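Local coordinates for protein aminoglycoside-O-phosphotransferase VIII (Streptomyces rimosus, PDB 4H05) that probably transfers phosphate from ATP to the 3'-hydroxyl of aminoglycoside antibiotics such as kanamycin, giving resistance to them, at residues A[72-77]-A[203-208]; A[97-102]-A[195-200]; A[112-117]-A[243-248]; A[119-124]-A[250-255]; A[181-186]-A[217-222]. All blocks are in the same frame, centred on the assembly; numbering follows the deposited sequence.

Contact 1 of 5, residues A[72-77]-A[203-208]; sequences GIPVPR and CEVTGL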
# COMPACT_ATOMS: atom_id res chain seq x y z
N GLY A 72 -1.33 -16.83 -4.95
CA GLY A 72 -1.55 -16.52 -6.34
C GLY A 72 -1.74 -15.06 -6.71
O GLY A 72 -2.04 -14.79 -7.89
N ILE A 73 -1.48 -14.13 -5.79
CA ILE A 73 -1.49 -12.67 -6.14
C ILE A 73 -0.13 -12.33 -6.68
O ILE A 73 0.84 -12.80 -6.14
CB ILE A 73 -1.76 -11.82 -4.88
CG1 ILE A 73 -3.11 -12.19 -4.28
CG2 ILE A 73 -1.62 -10.33 -5.17
CD1 ILE A 73 -4.33 -11.80 -5.16
N PRO A 74 -0.04 -11.49 -7.73
CA PRO A 74 1.28 -11.18 -8.27
C PRO A 74 2.05 -10.21 -7.40
O PRO A 74 1.62 -9.13 -7.20
CB PRO A 74 0.97 -10.54 -9.59
CG PRO A 74 -0.39 -9.95 -9.43
CD PRO A 74 -1.13 -10.82 -8.44
N VAL A 75 3.19 -10.62 -6.88
CA VAL A 75 3.92 -9.91 -5.85
C VAL A 75 5.37 -10.30 -6.15
O VAL A 75 5.63 -11.39 -6.57
CB VAL A 75 3.31 -10.44 -4.53
CG1 VAL A 75 4.05 -11.61 -3.94
CG2 VAL A 75 2.96 -9.36 -3.57
N PRO A 76 6.34 -9.40 -5.96
CA PRO A 76 7.64 -9.98 -6.32
C PRO A 76 8.19 -10.95 -5.24
O PRO A 76 7.87 -10.83 -4.10
CB PRO A 76 8.54 -8.77 -6.33
CG PRO A 76 7.97 -7.94 -5.19
CD PRO A 76 6.47 -8.10 -5.28
N ARG A 77 9.07 -11.84 -5.64
CA ARG A 77 9.72 -12.75 -4.71
C ARG A 77 10.66 -12.09 -3.69
O ARG A 77 11.39 -11.12 -3.95
CB ARG A 77 10.46 -13.77 -5.57
CG ARG A 77 11.39 -14.75 -4.87
CD ARG A 77 11.91 -15.82 -5.86
NE ARG A 77 10.79 -16.69 -6.26
CZ ARG A 77 10.37 -17.78 -5.60
NH1 ARG A 77 10.98 -18.20 -4.53
NH2 ARG A 77 9.32 -18.47 -6.02
N CYS A 203 -1.18 -3.50 -19.96
CA CYS A 203 -1.80 -3.18 -18.65
C CYS A 203 -2.08 -4.42 -17.74
O CYS A 203 -2.87 -4.33 -16.79
CB CYS A 203 -3.09 -2.33 -18.83
SG CYS A 203 -2.78 -0.81 -19.76
N GLU A 204 -1.44 -5.59 -18.00
CA GLU A 204 -1.60 -6.64 -17.04
C GLU A 204 -0.91 -6.11 -15.79
O GLU A 204 0.12 -5.48 -15.89
CB GLU A 204 -0.93 -7.92 -17.44
CG GLU A 204 -1.13 -9.12 -16.52
CD GLU A 204 -0.68 -10.41 -17.19
OE1 GLU A 204 -0.24 -10.42 -18.35
OE2 GLU A 204 -0.75 -11.47 -16.58
N VAL A 205 -1.47 -6.40 -14.63
CA VAL A 205 -0.78 -6.14 -13.41
C VAL A 205 0.44 -7.07 -13.29
O VAL A 205 0.28 -8.25 -13.39
CB VAL A 205 -1.69 -6.43 -12.24
CG1 VAL A 205 -0.85 -6.42 -10.94
CG2 VAL A 205 -2.84 -5.42 -12.23
N THR A 206 1.63 -6.54 -13.05
CA THR A 206 2.82 -7.36 -12.92
C THR A 206 3.21 -7.55 -11.47
O THR A 206 3.88 -8.49 -11.20
CB THR A 206 4.00 -6.75 -13.65
OG1 THR A 206 4.06 -5.36 -13.33
CG2 THR A 206 3.86 -6.94 -15.23
N GLY A 207 2.80 -6.69 -10.54
CA GLY A 207 3.23 -6.89 -9.15
C GLY A 207 2.52 -5.92 -8.21
O GLY A 207 2.21 -4.79 -8.58
N LEU A 208 2.26 -6.34 -6.99
CA LEU A 208 1.85 -5.40 -5.96
C LEU A 208 2.95 -5.21 -5.03
O LEU A 208 3.54 -6.24 -4.58
CB LEU A 208 0.84 -5.97 -5.07
CG LEU A 208 -0.48 -6.28 -5.51
CD1 LEU A 208 -1.34 -6.46 -4.23
CD2 LEU A 208 -0.78 -5.02 -6.29

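Contact 2 of 5, residues A[97-102]-A[195-200]; sequences GRPASA and NVLLDP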
# COMPACT_ATOMS: atom_id res chain seq x y z
N GLY A 97 7.78 -3.24 -15.12
CA GLY A 97 6.68 -2.50 -15.62
C GLY A 97 6.60 -1.11 -15.05
O GLY A 97 7.58 -0.59 -14.52
N ARG A 98 5.43 -0.48 -15.22
CA ARG A 98 5.25 0.91 -14.87
C ARG A 98 4.15 1.01 -13.80
O ARG A 98 3.12 0.33 -13.88
CB ARG A 98 4.86 1.68 -16.12
CG ARG A 98 4.48 3.14 -15.85
CD ARG A 98 3.92 3.75 -17.13
NE ARG A 98 4.78 3.55 -18.28
CZ ARG A 98 4.34 3.34 -19.53
NH1 ARG A 98 3.05 3.26 -19.80
NH2 ARG A 98 5.22 3.21 -20.54
N PRO A 99 4.37 1.84 -12.79
CA PRO A 99 3.33 1.96 -11.78
C PRO A 99 2.08 2.71 -12.27
O PRO A 99 2.17 3.55 -13.14
CB PRO A 99 4.02 2.67 -10.63
CG PRO A 99 5.28 3.28 -11.16
CD PRO A 99 5.58 2.63 -12.50
N ALA A 100 0.92 2.35 -11.73
CA ALA A 100 -0.36 2.97 -12.05
C ALA A 100 -0.39 4.52 -11.77
O ALA A 100 -1.23 5.23 -12.31
CB ALA A 100 -1.49 2.26 -11.29
N SER A 101 0.44 4.90 -10.81
CA SER A 101 1.07 6.18 -10.51
C SER A 101 1.70 7.03 -11.65
O SER A 101 1.77 8.25 -11.57
CB SER A 101 2.29 5.76 -9.68
OG SER A 101 2.47 6.61 -8.60
N ALA A 102 2.31 6.39 -12.63
CA ALA A 102 3.00 7.13 -13.68
C ALA A 102 1.93 7.80 -14.53
O ALA A 102 0.74 7.50 -14.39
CB ALA A 102 3.88 6.23 -14.53
N ASN A 195 1.34 1.61 -5.58
CA ASN A 195 1.74 0.29 -5.15
C ASN A 195 1.36 -0.84 -6.09
O ASN A 195 1.38 -2.07 -5.72
CB ASN A 195 1.04 0.16 -3.79
CG ASN A 195 1.68 1.05 -2.80
OD1 ASN A 195 2.86 1.30 -2.98
ND2 ASN A 195 0.95 1.52 -1.76
N VAL A 196 0.94 -0.45 -7.30
CA VAL A 196 0.57 -1.42 -8.35
C VAL A 196 1.33 -1.10 -9.64
O VAL A 196 1.34 0.05 -10.15
CB VAL A 196 -0.93 -1.38 -8.65
CG1 VAL A 196 -1.32 -2.48 -9.63
CG2 VAL A 196 -1.73 -1.52 -7.38
N LEU A 197 2.03 -2.10 -10.11
CA LEU A 197 2.82 -1.93 -11.29
C LEU A 197 2.18 -2.79 -12.37
O LEU A 197 1.51 -3.79 -12.08
CB LEU A 197 4.25 -2.36 -11.03
CG LEU A 197 5.18 -1.32 -10.36
CD1 LEU A 197 5.40 -1.79 -8.98
CD2 LEU A 197 6.54 -1.14 -10.98
N LEU A 198 2.35 -2.38 -13.60
CA LEU A 198 1.74 -3.05 -14.67
C LEU A 198 2.55 -3.05 -15.98
O LEU A 198 3.47 -2.24 -16.23
CB LEU A 198 0.32 -2.52 -14.90
CG LEU A 198 -0.60 -1.52 -14.24
CD1 LEU A 198 -2.00 -2.13 -14.08
CD2 LEU A 198 -0.06 -0.78 -13.02
N ASP A 199 2.23 -3.99 -16.84
CA ASP A 199 3.03 -4.14 -18.07
C ASP A 199 2.71 -2.91 -18.96
O ASP A 199 1.53 -2.60 -19.12
CB ASP A 199 2.64 -5.47 -18.72
CG ASP A 199 3.27 -5.67 -20.08
OD1 ASP A 199 4.18 -6.47 -20.16
OD2 ASP A 199 2.89 -4.99 -21.02
N PRO A 200 3.70 -2.19 -19.48
CA PRO A 200 3.34 -0.97 -20.27
C PRO A 200 2.59 -1.26 -21.58
O PRO A 200 1.86 -0.39 -22.08
CB PRO A 200 4.68 -0.25 -20.55
CG PRO A 200 5.72 -1.01 -19.78
CD PRO A 200 5.13 -2.24 -19.12

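Contact 3 of 5, residues A[112-117]-A[243-248]; sequences VAVALA and SAAFLR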
# COMPACT_ATOMS: atom_id res chain seq x y z
N VAL A 112 -5.93 0.86 -17.17
CA VAL A 112 -5.21 0.82 -15.86
C VAL A 112 -6.24 0.77 -14.75
O VAL A 112 -6.21 -0.13 -13.87
CB VAL A 112 -4.24 1.99 -15.72
CG1 VAL A 112 -3.59 1.97 -14.34
CG2 VAL A 112 -3.18 1.90 -16.82
N ALA A 113 -7.22 1.64 -14.88
CA ALA A 113 -8.37 1.68 -13.99
C ALA A 113 -9.01 0.34 -13.84
O ALA A 113 -9.28 -0.08 -12.73
CB ALA A 113 -9.38 2.71 -14.47
N VAL A 114 -9.24 -0.35 -14.98
CA VAL A 114 -9.87 -1.65 -15.00
C VAL A 114 -8.98 -2.72 -14.43
O VAL A 114 -9.48 -3.60 -13.71
CB VAL A 114 -10.34 -2.05 -16.47
CG1 VAL A 114 -10.82 -3.48 -16.51
CG2 VAL A 114 -11.50 -1.12 -16.94
N ALA A 115 -7.69 -2.66 -14.75
CA ALA A 115 -6.73 -3.65 -14.23
C ALA A 115 -6.66 -3.48 -12.70
O ALA A 115 -6.64 -4.47 -11.96
CB ALA A 115 -5.35 -3.48 -14.90
N LEU A 116 -6.72 -2.23 -12.24
CA LEU A 116 -6.71 -1.98 -10.80
C LEU A 116 -7.89 -2.68 -10.14
O LEU A 116 -7.72 -3.46 -9.19
CB LEU A 116 -6.67 -0.51 -10.46
CG LEU A 116 -5.30 0.17 -10.58
CD1 LEU A 116 -5.50 1.65 -10.37
CD2 LEU A 116 -4.25 -0.28 -9.56
N ALA A 117 -9.07 -2.48 -10.68
CA ALA A 117 -10.26 -3.16 -10.20
C ALA A 117 -10.11 -4.68 -10.22
O ALA A 117 -10.58 -5.37 -9.30
CB ALA A 117 -11.46 -2.72 -11.05
N SER A 243 -12.76 6.27 -12.50
CA SER A 243 -13.45 5.75 -11.27
C SER A 243 -14.70 5.00 -11.57
O SER A 243 -14.92 3.93 -11.02
CB SER A 243 -13.81 6.83 -10.26
OG SER A 243 -12.77 7.76 -10.08
N ALA A 244 -15.56 5.54 -12.44
CA ALA A 244 -16.65 4.71 -13.03
C ALA A 244 -16.15 3.39 -13.67
O ALA A 244 -16.76 2.34 -13.48
CB ALA A 244 -17.43 5.53 -14.06
N ALA A 245 -15.06 3.43 -14.44
CA ALA A 245 -14.56 2.18 -15.04
C ALA A 245 -14.04 1.22 -13.93
O ALA A 245 -14.38 0.03 -13.90
CB ALA A 245 -13.50 2.44 -16.09
N PHE A 246 -13.28 1.71 -12.98
CA PHE A 246 -12.95 0.87 -11.84
C PHE A 246 -14.21 0.31 -11.18
O PHE A 246 -14.29 -0.88 -10.91
CB PHE A 246 -12.17 1.65 -10.81
CG PHE A 246 -11.78 0.83 -9.63
CD1 PHE A 246 -12.66 0.67 -8.58
CD2 PHE A 246 -10.55 0.23 -9.57
CE1 PHE A 246 -12.31 -0.07 -7.49
CE2 PHE A 246 -10.18 -0.51 -8.45
CZ PHE A 246 -11.08 -0.67 -7.42
N LEU A 247 -15.24 1.13 -11.00
CA LEU A 247 -16.43 0.63 -10.29
C LEU A 247 -17.26 -0.35 -11.09
O LEU A 247 -17.78 -1.31 -10.53
CB LEU A 247 -17.32 1.76 -9.77
CG LEU A 247 -17.02 2.41 -8.41
CD1 LEU A 247 -18.25 3.27 -8.05
CD2 LEU A 247 -16.77 1.39 -7.34
N ARG A 248 -17.38 -0.15 -12.40
CA ARG A 248 -18.06 -1.16 -13.29
C ARG A 248 -17.36 -2.50 -13.25
O ARG A 248 -17.99 -3.51 -13.04
CB ARG A 248 -18.05 -0.62 -14.74
CG ARG A 248 -18.72 -1.51 -15.84
CD ARG A 248 -18.79 -0.75 -17.18
NE ARG A 248 -19.02 0.68 -16.89
CZ ARG A 248 -18.18 1.70 -17.11
NH1 ARG A 248 -17.01 1.54 -17.74
NH2 ARG A 248 -18.54 2.93 -16.74

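Contact 4 of 5, residues A[119-124]-A[250-255]; sequences LARSLH and YGRGWD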
# COMPACT_ATOMS: atom_id res chain seq x y z
N LEU A 119 -7.43 -6.41 -9.94
CA LEU A 119 -6.48 -6.83 -8.93
C LEU A 119 -7.18 -6.78 -7.57
O LEU A 119 -7.04 -7.69 -6.77
CB LEU A 119 -5.25 -5.90 -8.96
CG LEU A 119 -4.33 -6.16 -7.77
CD1 LEU A 119 -3.70 -7.53 -7.96
CD2 LEU A 119 -3.29 -5.08 -7.64
N ALA A 120 -7.95 -5.72 -7.36
CA ALA A 120 -8.86 -5.58 -6.17
C ALA A 120 -9.80 -6.80 -6.00
O ALA A 120 -9.90 -7.37 -4.93
CB ALA A 120 -9.63 -4.25 -6.23
N ARG A 121 -10.30 -7.31 -7.10
CA ARG A 121 -11.25 -8.40 -7.16
C ARG A 121 -10.57 -9.75 -6.86
O ARG A 121 -11.11 -10.62 -6.20
CB ARG A 121 -11.91 -8.20 -8.52
CG ARG A 121 -12.75 -9.19 -9.33
CD ARG A 121 -13.60 -8.32 -10.32
NE ARG A 121 -13.78 -8.71 -11.72
CZ ARG A 121 -14.31 -9.87 -12.14
NH1 ARG A 121 -14.61 -10.86 -11.30
NH2 ARG A 121 -14.46 -10.06 -13.42
N SER A 122 -9.32 -9.87 -7.25
CA SER A 122 -8.63 -11.08 -7.05
C SER A 122 -8.17 -11.15 -5.60
O SER A 122 -8.14 -12.21 -4.99
CB SER A 122 -7.42 -11.10 -8.01
OG SER A 122 -7.80 -11.08 -9.38
N LEU A 123 -7.74 -10.04 -5.07
CA LEU A 123 -7.38 -9.94 -3.65
C LEU A 123 -8.67 -10.25 -2.85
O LEU A 123 -8.71 -11.14 -1.97
CB LEU A 123 -6.92 -8.51 -3.40
CG LEU A 123 -5.73 -8.01 -2.62
CD1 LEU A 123 -4.50 -8.94 -2.67
CD2 LEU A 123 -5.46 -6.56 -3.11
N HIS A 124 -9.77 -9.59 -3.19
CA HIS A 124 -10.99 -9.78 -2.39
C HIS A 124 -11.68 -11.07 -2.65
O HIS A 124 -12.62 -11.31 -1.98
CB HIS A 124 -11.96 -8.61 -2.44
CG HIS A 124 -11.31 -7.28 -2.13
ND1 HIS A 124 -11.85 -6.10 -2.48
CD2 HIS A 124 -10.11 -6.99 -1.55
CE1 HIS A 124 -11.03 -5.10 -2.12
NE2 HIS A 124 -9.96 -5.63 -1.55
N TYR A 250 -15.09 -3.58 -10.89
CA TYR A 250 -15.14 -4.22 -9.58
C TYR A 250 -16.50 -4.84 -9.34
O TYR A 250 -16.60 -5.96 -8.87
CB TYR A 250 -14.86 -3.23 -8.47
CG TYR A 250 -14.70 -3.93 -7.16
CD1 TYR A 250 -13.50 -4.48 -6.79
CD2 TYR A 250 -15.77 -4.09 -6.31
CE1 TYR A 250 -13.34 -5.08 -5.55
CE2 TYR A 250 -15.63 -4.70 -5.07
CZ TYR A 250 -14.40 -5.19 -4.68
OH TYR A 250 -14.31 -5.84 -3.49
N GLY A 251 -17.56 -4.12 -9.70
CA GLY A 251 -18.92 -4.71 -9.63
C GLY A 251 -19.18 -6.06 -10.31
O GLY A 251 -20.12 -6.75 -9.97
N ARG A 252 -18.33 -6.52 -11.22
CA ARG A 252 -18.60 -7.82 -11.88
C ARG A 252 -18.79 -9.18 -11.11
O ARG A 252 -19.90 -9.69 -11.15
CB ARG A 252 -17.68 -7.99 -13.07
CG ARG A 252 -17.99 -7.01 -14.22
CD ARG A 252 -16.98 -7.16 -15.39
NE ARG A 252 -16.59 -8.57 -15.61
CZ ARG A 252 -15.49 -9.00 -16.26
NH1 ARG A 252 -14.61 -8.14 -16.79
NH2 ARG A 252 -15.26 -10.31 -16.36
N GLY A 253 -17.87 -9.76 -10.32
CA GLY A 253 -16.99 -9.09 -9.35
C GLY A 253 -17.65 -9.25 -7.97
O GLY A 253 -17.41 -10.24 -7.23
N TRP A 254 -18.52 -8.30 -7.65
CA TRP A 254 -19.19 -8.25 -6.36
C TRP A 254 -20.47 -7.50 -6.53
O TRP A 254 -20.47 -6.34 -6.94
CB TRP A 254 -18.25 -7.60 -5.38
CG TRP A 254 -18.81 -7.33 -4.03
CD1 TRP A 254 -19.02 -8.22 -2.98
CD2 TRP A 254 -19.15 -6.01 -3.50
NE1 TRP A 254 -19.51 -7.57 -1.90
CE2 TRP A 254 -19.60 -6.23 -2.14
CE3 TRP A 254 -19.10 -4.71 -4.00
CZ2 TRP A 254 -20.01 -5.18 -1.34
CZ3 TRP A 254 -19.53 -3.68 -3.20
CH2 TRP A 254 -19.97 -3.90 -1.90
N ASP A 255 -21.57 -8.19 -6.27
CA ASP A 255 -22.93 -7.67 -6.53
C ASP A 255 -23.35 -6.50 -5.57
O ASP A 255 -24.24 -5.71 -5.92
CB ASP A 255 -23.94 -8.84 -6.44
CG ASP A 255 -23.87 -9.57 -5.08
OD1 ASP A 255 -24.51 -10.63 -4.90
OD2 ASP A 255 -23.15 -9.06 -4.18

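Contact 5 of 5, residues A[181-186]-A[217-222]; sequences DEDLAV and ADRHSD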
# COMPACT_ATOMS: atom_id res chain seq x y z
N ASP A 181 -20.52 -2.68 10.80
CA ASP A 181 -20.13 -4.04 10.36
C ASP A 181 -18.85 -3.91 9.51
O ASP A 181 -18.55 -2.84 9.02
CB ASP A 181 -21.25 -4.58 9.50
CG ASP A 181 -21.43 -3.77 8.24
OD1 ASP A 181 -22.04 -2.67 8.38
OD2 ASP A 181 -20.88 -4.17 7.15
N GLU A 182 -18.07 -4.99 9.40
CA GLU A 182 -16.92 -5.07 8.50
C GLU A 182 -17.31 -6.13 7.52
O GLU A 182 -17.55 -7.25 7.93
CB GLU A 182 -15.64 -5.51 9.22
CG GLU A 182 -14.98 -4.45 10.05
CD GLU A 182 -13.90 -5.03 10.89
OE1 GLU A 182 -12.72 -4.70 10.61
OE2 GLU A 182 -14.23 -5.81 11.81
N ASP A 183 -17.39 -5.79 6.24
CA ASP A 183 -17.60 -6.79 5.21
C ASP A 183 -16.18 -7.37 4.83
O ASP A 183 -15.48 -6.84 3.98
CB ASP A 183 -18.31 -6.08 4.08
CG ASP A 183 -18.41 -6.92 2.84
OD1 ASP A 183 -18.26 -8.12 2.96
OD2 ASP A 183 -18.66 -6.38 1.77
N LEU A 184 -15.74 -8.43 5.47
CA LEU A 184 -14.34 -8.79 5.42
C LEU A 184 -13.93 -9.35 4.08
O LEU A 184 -14.63 -10.14 3.49
CB LEU A 184 -14.01 -9.85 6.48
CG LEU A 184 -14.03 -9.43 7.94
CD1 LEU A 184 -13.90 -10.61 8.91
CD2 LEU A 184 -13.05 -8.32 8.25
N ALA A 185 -12.74 -8.97 3.65
CA ALA A 185 -12.00 -9.61 2.57
C ALA A 185 -10.50 -9.47 2.88
O ALA A 185 -10.08 -8.71 3.75
CB ALA A 185 -12.32 -8.93 1.24
N VAL A 186 -9.67 -10.19 2.15
CA VAL A 186 -8.22 -9.96 2.23
C VAL A 186 -7.89 -8.73 1.48
O VAL A 186 -8.00 -8.72 0.21
CB VAL A 186 -7.42 -11.14 1.68
CG1 VAL A 186 -5.87 -10.82 1.71
CG2 VAL A 186 -7.81 -12.41 2.45
N ALA A 217 -9.85 -7.11 6.43
CA ALA A 217 -10.48 -5.85 6.72
C ALA A 217 -11.68 -5.67 5.78
O ALA A 217 -11.93 -6.47 4.89
CB ALA A 217 -9.52 -4.68 6.53
N ASP A 218 -12.46 -4.65 6.03
CA ASP A 218 -13.56 -4.36 5.10
C ASP A 218 -12.97 -4.10 3.79
O ASP A 218 -12.11 -3.23 3.67
CB ASP A 218 -14.27 -3.07 5.53
CG ASP A 218 -15.66 -2.95 4.94
OD1 ASP A 218 -15.72 -2.78 3.72
OD2 ASP A 218 -16.66 -3.03 5.71
N ARG A 219 -13.47 -4.76 2.77
CA ARG A 219 -13.09 -4.39 1.41
C ARG A 219 -13.10 -2.91 1.15
O ARG A 219 -12.31 -2.44 0.30
CB ARG A 219 -14.00 -5.07 0.37
CG ARG A 219 -15.45 -4.51 0.35
CD ARG A 219 -16.41 -5.30 -0.49
NE ARG A 219 -16.61 -6.63 0.04
CZ ARG A 219 -16.26 -7.77 -0.55
NH1 ARG A 219 -15.67 -7.81 -1.73
NH2 ARG A 219 -16.52 -8.89 0.07
N HIS A 220 -13.97 -2.13 1.80
CA HIS A 220 -13.94 -0.65 1.58
C HIS A 220 -12.62 -0.05 2.00
O HIS A 220 -12.23 1.06 1.58
CB HIS A 220 -15.16 0.05 2.22
CG HIS A 220 -16.48 -0.35 1.59
ND1 HIS A 220 -17.10 0.44 0.66
CD2 HIS A 220 -17.22 -1.48 1.68
CE1 HIS A 220 -18.19 -0.20 0.20
NE2 HIS A 220 -18.29 -1.34 0.86
N SER A 221 -11.84 -0.76 2.80
CA SER A 221 -10.50 -0.18 3.11
C SER A 221 -9.64 -0.07 1.86
O SER A 221 -8.66 0.70 1.85
CB SER A 221 -9.75 -1.07 4.13
OG SER A 221 -9.73 -2.40 3.63
N ASP A 222 -9.87 -0.94 0.88
CA ASP A 222 -9.13 -0.89 -0.39
C ASP A 222 -9.80 0.04 -1.40
O ASP A 222 -9.14 0.89 -2.07
CB ASP A 222 -8.94 -2.28 -1.00
CG ASP A 222 -7.79 -3.07 -0.38
OD1 ASP A 222 -6.95 -2.53 0.35
OD2 ASP A 222 -7.78 -4.29 -0.60
O HOH W 1 -16.46 -1.47 7.74
O HOH W 2 -12.05 -3.08 8.33

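Contact 1 of 5, residues A[72-77]-A[203-208]
P74 meets L208 where the loop 72-77 runs past the end of strand 205-208, the two touching parts heading 71° apart. The chains come closest at V75 and G207, whose CA atoms are 4.5 Å apart. One backbone hydrogen bond joins them: L208 N donates to P74 O at 2.9 Å, with a bent N-H...O angle of 143°. G207 CA adds a CA-H...O contact to P74 O at 3.4 Å, so one oxygen takes both the N-H of L208 and a CA-H of G207. A classic beta bulge sets T206 and G207 together opposite L197 of strand 196-198, and T206 OG1 is held by P96 O.

Around this bond two side-chain pairs pack. The ring of P74 crosses V205 at about a right angle, CG meeting CG1 at 3.9 Å. V205 puts that branch there because CG1 is anti to the backbone N (chi1 169°). I73 brings its CG2 branch to L208 CD1 at 4.0 Å. V75 CG2, at 3.3 Å, and P76 CD lie against the carbonyl oxygen L208 O. Behind them, I73 rests on L123 of helix 109-124 and on L68 of helix 54-71, V75 on L65 and A69 of the latter.

In the kinase-like fold the loop after helix 54-71 belongs to the N-terminal lobe. A single bent bond and van der Waals contacts join it to strand 205-208, so shape fit rather than charge holds them.

Contact 2 of 5, residues A[97-102]-A[195-200]
R98 and L198 form the heart of a short antiparallel pairing, a hydrogen-bonded pair closed in both directions. R98 N gives a nearly straight bond (168°) to L198 O at 2.8 Å, in the carbonyl plane, and L198 N returns one to R98 O from above that carbonyl's plane. A third bond, A100 N to V196 O at 2.8 Å, carries the ladder one step further. Between these bonds P99 and L197 make a non-hydrogen-bonded pair with CA atoms only 4.0 Å apart, their side chains lying side by side and pointing the same way.

On the other face L198 turns inward. Its CG nearly eclipses the backbone N (chi1 -4°), an unusual and probably strained torsion in the model, with CD2 3.5 Å from R98 O and 3.8 Å from A100 CB. On this tight side A115 of helix 109-124 packs on L198, V112 on A100 and L116 on V196.

The other end is looser and faces solvent. P200 CB sits over one face of the R98 guanidinium, offset toward its rim and 3.5 Å from NH2, and P200 CD touches G97 CA at 3.8 Å. R98 has a further cation-pi partner in W104.

N195, just before V196, and D210 are predicted magnesium ligands, and D190 the predicted proton acceptor. This small sheet beside the catalytic loop is a feature of the kinase-like fold of aminoglycoside phosphotransferases.

Contact 3 of 5, residues A[112-117]-A[243-248]
F246 reaches A117 because its CG is anti to the backbone N (chi1 -179°) and chi2 of -85° turns the ring broadside to the methyl group. V114 contributes through CG2, the branch set anti to the carbonyl carbon, which comes to A245 CB at 4.2 Å. The setting is a pair of helices in the helical C-terminal lobe of a kinase-like fold, 109-124 and 240-251, running in roughly the same direction. The short axes approach to 7.8 Å and cross at -35°, a spacing consistent with the small A113, A117 and A245 at the interface.

A113 and A245 meet methyl to methyl, CB to CB at 4.4 Å. A117 projects toward the other helix, and its CB lies over one face of the F246 ring, 3.8 Å from the centroid and offset toward the rim, a CH-pi contact. The packing is tightest where the rim of the ring presses on the A117 backbone, F246 CE2 lying 3.2 Å from A117 N. L116 adds its CB near CE2 of that ring at 4.0 Å.

No hydrogen bond crosses the interface, which is held by apolar surfaces. L223, V226 and L230 of helix 220-230 also touch F246, so the phenyl ring ties three helices together. On the side of L116, V196 of the small sheet takes over the packing.

At the edge of the F246 ring, near its plane, sits A113 O, 3.4 Å from CD2, while that oxygen also accepts the helical bond from A117 N.

Contact 4 of 5, residues A[119-124]-A[250-255]
Y250 OH has two partners, H124 ND1 across this contact and NH1 of R219. The bond between Y250 OH and H124 ND1 is short, 2.7 Å, and almost straight at 171°, with either group able to be the donor. The hydroxyl lies in the plane of the imidazole, at its edge. H124 is clamped at its other nitrogen too, where NE2 bonds to D222 OD2, and A120 O lies over one face of its ring. Two polar ends therefore fix the rotation of the imidazole. The H124 and Y250 rings approach edge against edge, neither over the other's face, planes 72° apart and centroids at 5.7 Å.

CG of Y250 stands anti to the backbone N (chi1 -171°), which sends the ring across to the helix 109-124. There A120 CB touches the ring edge, 3.9 Å from CE1. This is the far end of the packing between helices 109-124 and 240-251 in the C-terminal lobe of the kinase-like fold, where the second helix gives way to a turn.

In that turn the peptide before G253, which has positive phi, is modelled cis, less certain given that R252 is poorly ordered. R121 bends at chi3 and lies alongside the turn, its CD 3.6 Å from G253 CA and its NH1 3.5 Å from the same atom. Its guanidinium carries R252 CB over one face. R121 NH2 also comes near R252 NH2, two like charges, but both arginines have salt bridges to E249, R121 through NE to OE2 and R252 through NH1 to OE1. The disorder of R252 makes the exact spacing uncertain.

Contact 5 of 5, residues A[181-186]-A[217-222]
D183 grips R219 with a salt bridge, OD2 to NE at 2.7 Å. NE approaches from above the carboxylate plane, and NH2 to OD1 adds a weak bond at 3.5 Å. R219 gets there with CG between its backbone N and carbonyl carbon (chi1 71°) and a bend further along the chain. The backbones join in as well, R219 N donating to D183 O at 3.1 Å. D183 N meets the side chain of D218 from above its carboxylate plane, a fairly straight bond (164°) to OD2 at 2.9 Å. One water bridges D181 O to D218 OD2, another E182 OE1 to D218 N.

Beyond these lies a two-stranded antiparallel ribbon, with A185 and A217 as its hydrogen-bonded pair: A185 N to A217 O at 2.9 Å and A217 N to A185 O at 3.1 Å. A185 CB lies over the rim of one face of the R219 guanidinium; W254 makes a cation-pi contact with R219, and H124 packs against it.

After D218 the chain enters helix 220-230. S221 bonds D218 O twice, its OG and its N coming from either side of the carbonyl plane. D218 OD2 and D181 OD2, 4.6 Å apart, both form salt bridges to K262 NZ, which probably offsets the two acids, as R219 would for D183.

Overall arrangement
Following the chain from the N terminus, contact 1 opens at 72-77 and closes at 203-208, and contact 2, from 97-102 to 195-200, lies wholly within that span; both meet in the small sheet. Contacts 3 and 4 open next, at 112-117 and 119-124 on helix 109-124, and close beyond both, on and after helix 240-251. They cross contacts 1 and 2, and each other. Contact 5, joining 181-186 to 217-222, falls within the spans of contacts 3 and 4 but crosses contacts 1 and 2. Helix 109-124 is the shared spine: one side faces the small sheet, the other helix 240-251, and contacts 4 and 5 touch where it meets the start of helix 220-230.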